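Local atomic coordinates of MmcR (Streptomyces lavendulae, PDB entry 3GWZ), a protein that transfers a methyl group from S-adenosyl-L-methionine to the 6-hydroxyl of demethylated mitomycins, forming the quinone methoxy group of mitomycins A and B. Residues S187-S201 and G214-G226. Numbering follows the deposited sequence.
With SAH (S-adenosyl-L-homocysteine), chain G.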
loop_
_atom_site.group_PDB
_atom_site.type_symbol
_atom_site.label_atom_id
_atom_site.label_comp_id
_atom_site.label_asym_id
_atom_site.label_seq_id
_atom_site.Cartn_x
_atom_site.Cartn_y
_atom_site.Cartn_z
ATOM N N SER A 187 1.472 -18.748 8.800
ATOM C CA SER A 187 2.308 -18.951 9.985
ATOM C C SER A 187 2.241 -17.770 10.949
ATOM O O SER A 187 2.224 -17.949 12.163
ATOM C CB SER A 187 3.759 -19.222 9.581
ATOM O OG SER A 187 4.511 -19.631 10.710
ATOM N N LEU A 188 2.188 -16.560 10.408
ATOM C CA LEU A 188 2.083 -15.377 11.255
ATOM C C LEU A 188 0.878 -15.461 12.189
ATOM O O LEU A 188 0.965 -15.099 13.359
ATOM C CB LEU A 188 2.020 -14.115 10.401
ATOM C CG LEU A 188 3.397 -13.567 10.032
ATOM C CD1 LEU A 188 3.329 -12.649 8.812
ATOM C CD2 LEU A 188 4.008 -12.838 11.227
ATOM N N THR A 189 -0.242 -15.957 11.676
ATOM C CA THR A 189 -1.438 -16.086 12.491
ATOM C C THR A 189 -1.271 -17.172 13.548
ATOM O O THR A 189 -1.549 -16.964 14.734
ATOM C CB THR A 189 -2.666 -16.399 11.622
ATOM O OG1 THR A 189 -2.811 -15.379 10.625
ATOM C CG2 THR A 189 -3.924 -16.469 12.474
ATOM N N GLU A 190 -0.804 -18.335 13.112
ATOM C CA GLU A 190 -0.636 -19.473 14.006
ATOM C C GLU A 190 0.395 -19.203 15.086
ATOM O O GLU A 190 0.305 -19.760 16.174
ATOM C CB GLU A 190 -0.206 -20.708 13.211
ATOM C CG GLU A 190 -1.238 -21.184 12.219
ATOM C CD GLU A 190 -0.719 -22.311 11.355
ATOM O OE1 GLU A 190 0.509 -22.361 11.107
ATOM O OE2 GLU A 190 -1.545 -23.139 10.921
ATOM N N ALA A 191 1.381 -18.362 14.777
ATOM C CA ALA A 191 2.528 -18.179 15.667
ATOM C C ALA A 191 2.090 -17.606 17.008
ATOM O O ALA A 191 2.465 -18.124 18.058
ATOM C CB ALA A 191 3.597 -17.284 15.018
ATOM N N GLY A 192 1.301 -16.535 16.966
ATOM C CA GLY A 192 0.739 -15.953 18.174
ATOM C C GLY A 192 -0.114 -16.937 18.953
ATOM O O GLY A 192 -0.073 -16.964 20.188
ATOM N N GLN A 193 -0.888 -17.748 18.233
ATOM C CA GLN A 193 -1.737 -18.758 18.860
ATOM C C GLN A 193 -0.900 -19.788 19.608
ATOM O O GLN A 193 -1.199 -20.129 20.751
ATOM C CB GLN A 193 -2.616 -19.467 17.820
ATOM C CG GLN A 193 -3.732 -18.615 17.246
ATOM C CD GLN A 193 -4.320 -19.202 15.973
ATOM O OE1 GLN A 193 -3.839 -20.216 15.458
ATOM N NE2 GLN A 193 -5.365 -18.565 15.458
ATOM N N VAL A 194 0.150 -20.292 18.966
ATOM C CA VAL A 194 0.994 -21.288 19.620
ATOM C C VAL A 194 1.652 -20.718 20.874
ATOM O O VAL A 194 1.692 -21.365 21.926
ATOM C CB VAL A 194 2.114 -21.792 18.696
ATOM C CG1 VAL A 194 3.079 -22.647 19.480
ATOM C CG2 VAL A 194 1.543 -22.563 17.507
ATOM N N ALA A 195 2.190 -19.509 20.748
ATOM C CA ALA A 195 2.899 -18.866 21.852
ATOM C C ALA A 195 1.974 -18.629 23.048
ATOM O O ALA A 195 2.426 -18.517 24.183
ATOM C CB ALA A 195 3.524 -17.541 21.381
ATOM N N ALA A 196 0.676 -18.557 22.787
ATOM C CA ALA A 196 -0.290 -18.288 23.840
ATOM C C ALA A 196 -0.879 -19.581 24.392
ATOM O O ALA A 196 -1.433 -19.597 25.489
ATOM C CB ALA A 196 -1.394 -17.373 23.320
ATOM N N ALA A 197 -0.752 -20.664 23.630
ATOM C CA ALA A 197 -1.409 -21.922 23.985
ATOM C C ALA A 197 -0.497 -22.917 24.695
ATOM O O ALA A 197 -0.962 -23.924 25.227
ATOM C CB ALA A 197 -2.032 -22.566 22.747
ATOM N N TYR A 198 0.799 -22.644 24.706
ATOM C CA TYR A 198 1.743 -23.562 25.325
ATOM C C TYR A 198 2.678 -22.821 26.264
ATOM O O TYR A 198 3.263 -21.800 25.897
ATOM C CB TYR A 198 2.560 -24.312 24.265
ATOM C CG TYR A 198 3.402 -25.434 24.831
ATOM C CD1 TYR A 198 2.869 -26.708 25.003
ATOM C CD2 TYR A 198 4.727 -25.222 25.188
ATOM C CE1 TYR A 198 3.627 -27.734 25.523
ATOM C CE2 TYR A 198 5.492 -26.236 25.708
ATOM C CZ TYR A 198 4.939 -27.496 25.875
ATOM O OH TYR A 198 5.701 -28.521 26.388
ATOM N N ASP A 199 2.823 -23.353 27.473
ATOM C CA ASP A 199 3.683 -22.749 28.482
ATOM C C ASP A 199 5.147 -23.131 28.279
ATOM O O ASP A 199 5.576 -24.209 28.681
ATOM C CB ASP A 199 3.216 -23.168 29.877
ATOM C CG ASP A 199 3.880 -22.363 30.981
ATOM O OD1 ASP A 199 4.847 -21.626 30.686
ATOM O OD2 ASP A 199 3.431 -22.468 32.146
ATOM N N PHE A 200 5.912 -22.231 27.666
ATOM C CA PHE A 200 7.327 -22.474 27.388
ATOM C C PHE A 200 8.229 -21.998 28.528
ATOM O O PHE A 200 9.453 -22.007 28.387
ATOM C CB PHE A 200 7.765 -21.741 26.109
ATOM C CG PHE A 200 7.136 -22.272 24.835
ATOM C CD1 PHE A 200 7.764 -23.263 24.101
ATOM C CD2 PHE A 200 5.942 -21.754 24.368
ATOM C CE1 PHE A 200 7.197 -23.753 22.928
ATOM C CE2 PHE A 200 5.371 -22.230 23.198
ATOM C CZ PHE A 200 6.006 -23.236 22.479
ATOM N N SER A 201 7.636 -21.563 29.643
ATOM C CA SER A 201 8.406 -20.890 30.700
ATOM C C SER A 201 9.514 -21.748 31.317
ATOM O O SER A 201 10.464 -21.224 31.904
ATOM C CB SER A 201 7.481 -20.362 31.800
ATOM O OG SER A 201 6.824 -21.433 32.455
ATOM N N GLY A 214 10.434 -18.235 9.993
ATOM C CA GLY A 214 10.771 -18.025 11.388
ATOM C C GLY A 214 9.753 -17.293 12.247
ATOM O O GLY A 214 10.059 -16.941 13.378
ATOM N N SER A 215 8.548 -17.053 11.732
ATOM C CA SER A 215 7.537 -16.356 12.533
ATOM C C SER A 215 7.144 -17.116 13.810
ATOM O O SER A 215 6.866 -16.507 14.853
ATOM C CB SER A 215 6.301 -15.981 11.694
ATOM O OG SER A 215 5.589 -17.124 11.259
ATOM N N LEU A 216 7.117 -18.439 13.747
ATOM C CA LEU A 216 6.808 -19.208 14.945
ATOM C C LEU A 216 7.880 -18.987 16.015
ATOM O O LEU A 216 7.565 -18.686 17.168
ATOM C CB LEU A 216 6.660 -20.702 14.645
ATOM C CG LEU A 216 6.408 -21.566 15.891
ATOM C CD1 LEU A 216 5.137 -21.117 16.600
ATOM C CD2 LEU A 216 6.333 -23.056 15.539
HETATM N N MSE A 217 9.146 -19.142 15.637
HETATM C CA MSE A 217 10.235 -18.922 16.596
HETATM C C MSE A 217 10.206 -17.481 17.126
HETATM O O MSE A 217 10.442 -17.242 18.316
HETATM C CB MSE A 217 11.601 -19.250 15.976
HETATM C CG MSE A 217 12.770 -19.216 16.965
HETATM SE SE MSE A 217 12.694 -20.713 18.203
HETATM C CE MSE A 217 11.470 -19.981 19.522
ATOM N N ALA A 218 9.909 -16.524 16.248
ATOM C CA ALA A 218 9.867 -15.119 16.650
ATOM C C ALA A 218 8.782 -14.866 17.692
ATOM O O ALA A 218 9.021 -14.197 18.687
ATOM C CB ALA A 218 9.685 -14.192 15.427
ATOM N N ALA A 219 7.595 -15.418 17.468
ATOM C CA ALA A 219 6.478 -15.240 18.393
ATOM C C ALA A 219 6.773 -15.853 19.762
ATOM O O ALA A 219 6.517 -15.240 20.801
ATOM C CB ALA A 219 5.216 -15.842 17.811
ATOM N N VAL A 220 7.305 -17.069 19.755
ATOM C CA VAL A 220 7.646 -17.760 20.993
ATOM C C VAL A 220 8.771 -17.039 21.754
ATOM O O VAL A 220 8.698 -16.888 22.973
ATOM C CB VAL A 220 7.999 -19.250 20.743
ATOM C CG1 VAL A 220 8.462 -19.925 22.029
ATOM C CG2 VAL A 220 6.796 -19.981 20.183
ATOM N N LEU A 221 9.792 -16.579 21.037
ATOM C CA LEU A 221 10.876 -15.841 21.671
ATOM C C LEU A 221 10.363 -14.533 22.273
ATOM O O LEU A 221 10.692 -14.199 23.410
ATOM C CB LEU A 221 12.021 -15.570 20.694
ATOM C CG LEU A 221 12.779 -16.804 20.191
ATOM C CD1 LEU A 221 13.765 -16.407 19.123
ATOM C CD2 LEU A 221 13.486 -17.541 21.340
ATOM N N ASP A 222 9.550 -13.800 21.519
ATOM C CA ASP A 222 8.987 -12.556 22.033
ATOM C C ASP A 222 8.220 -12.812 23.329
ATOM O O ASP A 222 8.320 -12.041 24.283
ATOM C CB ASP A 222 8.062 -11.899 21.003
ATOM C CG ASP A 222 8.822 -11.185 19.902
ATOM O OD1 ASP A 222 10.017 -10.881 20.097
ATOM O OD2 ASP A 222 8.222 -10.929 18.837
ATOM N N ALA A 223 7.471 -13.910 23.362
ATOM C CA ALA A 223 6.572 -14.192 24.475
ATOM C C ALA A 223 7.285 -14.752 25.695
ATOM O O ALA A 223 6.758 -14.692 26.807
ATOM C CB ALA A 223 5.471 -15.147 24.038
ATOM N N PHE A 224 8.466 -15.318 25.482
ATOM C CA PHE A 224 9.220 -15.957 26.558
ATOM C C PHE A 224 10.662 -15.480 26.554
ATOM O O PHE A 224 11.541 -16.142 26.010
ATOM C CB PHE A 224 9.143 -17.483 26.442
ATOM C CG PHE A 224 7.763 -18.023 26.660
ATOM C CD1 PHE A 224 7.330 -18.363 27.935
ATOM C CD2 PHE A 224 6.878 -18.144 25.598
ATOM C CE1 PHE A 224 6.050 -18.839 28.145
ATOM C CE2 PHE A 224 5.586 -18.620 25.801
ATOM C CZ PHE A 224 5.171 -18.969 27.074
ATOM N N PRO A 225 10.903 -14.315 27.179
ATOM C CA PRO A 225 12.171 -13.574 27.151
ATOM C C PRO A 225 13.419 -14.359 27.567
ATOM O O PRO A 225 14.508 -14.007 27.120
ATOM C CB PRO A 225 11.925 -12.417 28.130
ATOM C CG PRO A 225 10.446 -12.237 28.136
ATOM C CD PRO A 225 9.868 -13.613 27.961
ATOM N N GLY A 226 13.286 -15.383 28.404
ATOM C CA GLY A 226 14.460 -16.139 28.819
ATOM C C GLY A 226 14.883 -17.204 27.817
ATOM O O GLY A 226 15.954 -17.799 27.926
HETATM N N SAH G . 7.259 -24.506 9.767
HETATM C CA SAH G . 6.939 -23.452 8.744
HETATM C CB SAH G . 7.049 -23.942 7.286
HETATM C CG SAH G . 6.151 -25.130 6.891
HETATM S SD SAH G . 6.284 -25.507 5.148
HETATM C C SAH G . 5.554 -22.924 8.992
HETATM O O SAH G . 5.207 -21.855 8.481
HETATM O OXT SAH G . 4.756 -23.540 9.711
HETATM C "C5'" SAH G . 7.450 -26.852 5.217
HETATM C "C4'" SAH G . 8.923 -26.398 5.284
HETATM O "O4'" SAH G . 9.853 -27.506 5.268
HETATM C "C3'" SAH G . 9.398 -25.461 4.168
HETATM O "O3'" SAH G . 9.718 -24.182 4.737
HETATM C "C2'" SAH G . 10.665 -26.100 3.592
HETATM O "O2'" SAH G . 11.730 -25.169 3.360
HETATM C "C1'" SAH G . 11.093 -27.030 4.703
HETATM N N9 SAH G . 11.862 -28.215 4.263
HETATM C C8 SAH G . 11.518 -29.077 3.280
HETATM N N7 SAH G . 12.439 -30.069 3.174
HETATM C C5 SAH G . 13.381 -29.841 4.120
HETATM C C6 SAH G . 14.620 -30.507 4.566
HETATM N N6 SAH G . 15.015 -31.641 3.939
HETATM N N1 SAH G . 15.322 -29.946 5.588
HETATM C C2 SAH G . 14.910 -28.821 6.192
HETATM N N3 SAH G . 13.786 -28.162 5.839
HETATM C C4 SAH G . 12.999 -28.620 4.833
HETATM O O HOH W 1 7.190 -20.370 11.217
#
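Ala191 and Ala219 meet where helices 187-197 and 215-223 pack closely: their CB atoms lie 3.5 Å apart, consistent with segment axes that approach to 8.2 Å at a crossing angle of -35°. On the same line of small residues, Ala191 CB is 3.4 Å from Ser215 O, and Ala195 CB rests near Ala219 O. Leu216 and Val194 cross at about a right angle on the buried flank, where Leu216 CD1 meets the branch point of the valine, Val194 CB; strand residues Leu273 and Ile306 continue the packing there.

Both helices lie against the parallel part of the sheet in the class I methyltransferase domain, joined through strand 205-209. Ser187, an S-adenosyl-L-methionine-binding residue within the longer helix 173-197, touches the bound S-adenosyl-L-homocysteine; Ser215, at the start of helix 215-223, stands behind it as second shell. With chi1 at -171°, the Ser187 hydroxyl points toward both: OG hydrogen-bonds to Ser215 OG at 2.8 Å and weakly to the ligand's carboxylate O at 3.2 Å, and its one proton could go to either. Lys275 NZ also bonds to this hydroxyl, as does a water that accepts from Leu216 N.

After the first helix ends, the chain turns back and lays the Phe200 ring against the second helix, between Tyr198 CD2 on one face and Val220 CG1 over the other. Its edge turns toward Phe224 in an offset edge-to-face pair (planes at 66°), while Phe200 CB sits over the centre of the Phe224 face. The Phe224 ring also lies against the turn backbone, CZ 3.4 Å from Phe200 N and its edge at Ala195 O. The solvent side is looser: Ala223 CB grazes Ala195 CB at 4.1 Å, exposed Leu188 meets Ser215 CB through CD2, and Asp199 OD1 approaches Phe224 CE1 at 4.0 Å. Within the loop, that OD1 accepts from Ser201 OG and Ser201 N, the latter bond making an Asx turn.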